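Local coordinates for 35 kDa hemin binding protein (Porphyromonas gingivalis, PDB 5Y1A) that probably binds hemin and travels as a cargo of the type IX secretion system, carrying a thioredoxin domain joined to beta-sandwich domains, at residues A[102-105]-A[106-109]; A[283-286]-A[287-291]. All coordinates share one frame; numbering follows the deposited sequence.

Contact 1 (A[102-105]-A[106-109]); sequences LGIP and GFPT
I104, P105 and T109 face one another round a tight turn of chain, with I104 CA and T109 CA 7.3 Å apart although four residues lie between them. The backbone bends at P105, which brings I104 C within 3.4 Å of G106 N, then runs almost fully extended through G106 and reverses at the cis peptide bond between F107 and P108. A cis proline just before a strand, set against a CxxC pair, is the signature loop of the thioredoxin fold. Here P108 lies on C51, and the F107 side chain touches both C48 and C51, consistent with a thioredoxin-type redox site. T109 closes the loop from its far end: its OG1 donates to G106 O at 2.8 Å, entering almost along the carbonyl bond (169°). OG1 can reach back because it sits between the backbone N and the carbonyl carbon of T109 (chi1 44°). I104 fills the inside of the turn. Its CG2, placed opposite its own backbone N, packs 3.4 Å from T109 OG1 and 3.9 Å from G106 O, so a methyl group shields this hydrogen bond on one side. The same methyl meets the F107 ring at its edge, near the ring plane, with I104 CG2 4.0 Å from F107 CE1. Beyond the turn, I104 rests on F43, F95 and L98, its backbone N binds D99 OD1, and T109 pairs through its backbone with F43 of strand 34-44.

Contact 2 (A[283-286]-A[287-291]); sequences VATP and SVKAY
P286 and K289 carry most of this contact, the lysine folding back over the carbonyl of the proline three residues earlier, and S287 is the bend between them. The stretch is the last part of the linker that follows strand 275-276 and leads into strand 291-293 of the C-terminal beta domain. The ammonium NZ of K289 donates to P286 O at 2.8 Å, a side-chain to main-chain bond from residue i to i-3. The approach is bent rather than end-on: the C=O...NZ angle is 139°, with the donor 18° out of the carbonyl plane. A kink at chi2 (-69°) turns the lysine chain back along the linker, and the extended remainder carries NZ to the oxygen. On the way K289 CE passes 3.1 Å from P286 O, so the carbonyl touches the last methylene as well as the charged end. The proline ring and the lysine chain lie crosswise, nearly at a right angle, with P286 CD 3.8 Å from K289 NZ. At another edge of the ring, P286 CB lies 3.7 Å from V288 O. S287 adds mainly backbone to the bend, which brings P286 C to 3.4 Å from V288 N. V288 instead points its side chain away from the linker, onto L339 of strand 335-343, while the backbone N of K289 binds E301 OE1. The exposed T285 also approaches the ammonium group: its CG2, opposite its own backbone N, comes within 3.8 Å of K289 NZ.

In the fold
Both contacts lie in loops that lead into a strand, but they serve different domains: 102-109 belongs to the thioredoxin domain, 283-291 to the approach to the C-terminal beta domain. They lie on opposite sides of the centre of the chain, their centres 54 Å apart and their nearest atoms about 43 Å, without touching. Contact 1 is partly buried, and an uncharged hydroxyl bonds to a carbonyl beside packed apolar groups. Contact 2 is a surface contact in which a charged ammonium group binds the carbonyl. Prolines shape both loops; the cis peptide in contact 1 is the one set against the cysteine pair.

Contact 1 (A[102-105]-A[106-109])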
loop_
_atom_site.group_PDB
_atom_site.type_symbol
_atom_site.label_atom_id
_atom_site.label_comp_id
_atom_site.label_asym_id
_atom_site.label_seq_id
_atom_site.Cartn_x
_atom_site.Cartn_y
_atom_site.Cartn_z
ATOM N N LEU A 102 -15.814 12.181 7.086
ATOM C CA LEU A 102 -15.085 13.307 7.669
ATOM C C LEU A 102 -15.530 14.696 7.191
ATOM O O LEU A 102 -15.358 15.707 7.914
ATOM C CB LEU A 102 -13.578 13.132 7.409
ATOM C CG LEU A 102 -12.935 11.854 7.930
ATOM C CD1 LEU A 102 -11.560 11.721 7.263
ATOM C CD2 LEU A 102 -12.777 11.958 9.453
ATOM N N GLY A 103 -16.100 14.749 5.985
ATOM C CA GLY A 103 -16.532 16.019 5.401
ATOM C C GLY A 103 -15.302 16.796 4.930
ATOM O O GLY A 103 -14.865 17.729 5.596
ATOM N N ILE A 104 -14.774 16.404 3.774
ATOM C CA ILE A 104 -13.534 16.970 3.202
ATOM C C ILE A 104 -13.895 18.121 2.272
ATOM O O ILE A 104 -14.401 17.897 1.186
ATOM C CB ILE A 104 -12.758 15.862 2.417
ATOM C CG1 ILE A 104 -12.437 14.717 3.390
ATOM C CG2 ILE A 104 -11.467 16.443 1.752
ATOM C CD1 ILE A 104 -12.001 13.396 2.732
ATOM N N PRO A 105 -13.614 19.356 2.707
ATOM C CA PRO A 105 -14.149 20.551 2.034
ATOM C C PRO A 105 -13.347 21.033 0.812
ATOM O O PRO A 105 -13.881 21.776 -0.002
ATOM C CB PRO A 105 -14.094 21.606 3.139
ATOM C CG PRO A 105 -12.896 21.221 3.987
ATOM C CD PRO A 105 -12.824 19.692 3.916
ATOM N N GLY A 106 -12.101 20.603 0.695
ATOM C CA GLY A 106 -11.152 21.162 -0.286
ATOM C C GLY A 106 -9.788 20.520 -0.084
ATOM O O GLY A 106 -9.607 19.724 0.846
ATOM N N PHE A 107 -8.846 20.853 -0.955
ATOM C CA PHE A 107 -7.489 20.278 -0.920
ATOM C C PHE A 107 -6.427 21.381 -0.808
ATOM O O PHE A 107 -6.643 22.511 -1.280
ATOM C CB PHE A 107 -7.174 19.476 -2.207
ATOM C CG PHE A 107 -8.103 18.314 -2.503
ATOM C CD1 PHE A 107 -8.794 17.638 -1.491
ATOM C CD2 PHE A 107 -8.227 17.867 -3.823
ATOM C CE1 PHE A 107 -9.654 16.550 -1.788
ATOM C CE2 PHE A 107 -9.068 16.772 -4.145
ATOM C CZ PHE A 107 -9.788 16.134 -3.129
ATOM N N PRO A 108 -5.255 21.059 -0.214
ATOM C CA PRO A 108 -4.992 19.806 0.490
ATOM C C PRO A 108 -5.523 19.912 1.922
ATOM O O PRO A 108 -5.437 20.979 2.543
ATOM C CB PRO A 108 -3.455 19.714 0.485
ATOM C CG PRO A 108 -3.014 21.177 0.523
ATOM C CD PRO A 108 -4.077 21.960 -0.207
ATOM N N THR A 109 -6.043 18.806 2.433
ATOM C CA THR A 109 -6.477 18.702 3.810
ATOM C C THR A 109 -6.002 17.341 4.307
ATOM O O THR A 109 -5.476 16.535 3.536
ATOM C CB THR A 109 -8.049 18.820 3.941
ATOM O OG1 THR A 109 -8.687 18.041 2.918
ATOM C CG2 THR A 109 -8.514 20.269 3.827
#

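Contact 2 (A[283-286]-A[287-291])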
loop_
_atom_site.group_PDB
_atom_site.type_symbol
_atom_site.label_atom_id
_atom_site.label_comp_id
_atom_site.label_asym_id
_atom_site.label_seq_id
_atom_site.Cartn_x
_atom_site.Cartn_y
_atom_site.Cartn_z
ATOM N N VAL A 283 1.907 -26.319 -11.065
ATOM C CA VAL A 283 1.347 -26.163 -12.409
ATOM C C VAL A 283 1.239 -27.538 -13.061
ATOM O O VAL A 283 1.825 -28.515 -12.571
ATOM C CB VAL A 283 2.193 -25.224 -13.298
ATOM C CG1 VAL A 283 2.270 -23.842 -12.680
ATOM C CG2 VAL A 283 3.609 -25.786 -13.494
ATOM N N ALA A 284 0.479 -27.593 -14.154
ATOM C CA ALA A 284 0.353 -28.787 -14.963
ATOM C C ALA A 284 1.712 -29.116 -15.576
ATOM O O ALA A 284 2.561 -28.228 -15.748
ATOM C CB ALA A 284 -0.657 -28.552 -16.068
ATOM N N THR A 285 1.889 -30.387 -15.905
ATOM C CA THR A 285 3.082 -30.868 -16.563
ATOM C C THR A 285 3.274 -30.014 -17.811
ATOM O O THR A 285 2.389 -29.997 -18.681
ATOM C CB THR A 285 2.907 -32.325 -16.971
ATOM O OG1 THR A 285 2.502 -33.089 -15.823
ATOM C CG2 THR A 285 4.222 -32.885 -17.560
ATOM N N PRO A 286 4.389 -29.256 -17.872
ATOM C CA PRO A 286 4.571 -28.380 -19.033
ATOM C C PRO A 286 4.726 -29.129 -20.367
ATOM O O PRO A 286 5.336 -30.208 -20.418
ATOM C CB PRO A 286 5.852 -27.597 -18.709
ATOM C CG PRO A 286 6.086 -27.785 -17.245
ATOM C CD PRO A 286 5.477 -29.112 -16.888
ATOM N N SER A 287 4.166 -28.514 -21.414
ATOM C CA SER A 287 4.247 -28.980 -22.809
ATOM C C SER A 287 5.416 -28.335 -23.557
ATOM O O SER A 287 5.714 -28.701 -24.692
ATOM C CB SER A 287 2.947 -28.650 -23.550
ATOM O OG SER A 287 2.710 -27.247 -23.590
ATOM N N VAL A 288 6.040 -27.346 -22.926
ATOM C CA VAL A 288 7.243 -26.674 -23.448
ATOM C C VAL A 288 8.330 -26.687 -22.375
ATOM O O VAL A 288 8.135 -26.151 -21.293
ATOM C CB VAL A 288 6.945 -25.233 -24.012
ATOM C CG1 VAL A 288 6.110 -25.318 -25.299
ATOM C CG2 VAL A 288 6.234 -24.355 -23.002
ATOM N N LYS A 289 9.453 -27.347 -22.655
ATOM C CA LYS A 289 10.497 -27.541 -21.642
ATOM C C LYS A 289 11.652 -26.558 -21.844
ATOM O O LYS A 289 12.701 -26.924 -22.383
ATOM C CB LYS A 289 11.021 -28.984 -21.644
ATOM C CG LYS A 289 9.936 -30.087 -21.640
ATOM C CD LYS A 289 9.161 -30.171 -20.333
ATOM C CE LYS A 289 8.232 -31.402 -20.331
ATOM N NZ LYS A 289 7.414 -31.521 -19.062
ATOM N N ALA A 290 11.454 -25.319 -21.415
ATOM C CA ALA A 290 12.519 -24.315 -21.471
ATOM C C ALA A 290 13.670 -24.675 -20.520
ATOM O O ALA A 290 13.458 -25.294 -19.477
ATOM C CB ALA A 290 11.956 -22.950 -21.136
ATOM N N TYR A 291 14.893 -24.301 -20.883
ATOM C CA TYR A 291 16.030 -24.429 -19.972
ATOM C C TYR A 291 17.062 -23.338 -20.272
ATOM O O TYR A 291 16.989 -22.681 -21.310
ATOM C CB TYR A 291 16.655 -25.835 -20.044
ATOM C CG TYR A 291 17.093 -26.245 -21.432
ATOM C CD1 TYR A 291 18.375 -25.941 -21.896
ATOM C CD2 TYR A 291 16.224 -26.928 -22.285
ATOM C CE1 TYR A 291 18.778 -26.298 -23.174
ATOM C CE2 TYR A 291 16.616 -27.293 -23.566
ATOM C CZ TYR A 291 17.893 -26.978 -24.001
ATOM O OH TYR A 291 18.282 -27.338 -25.267
#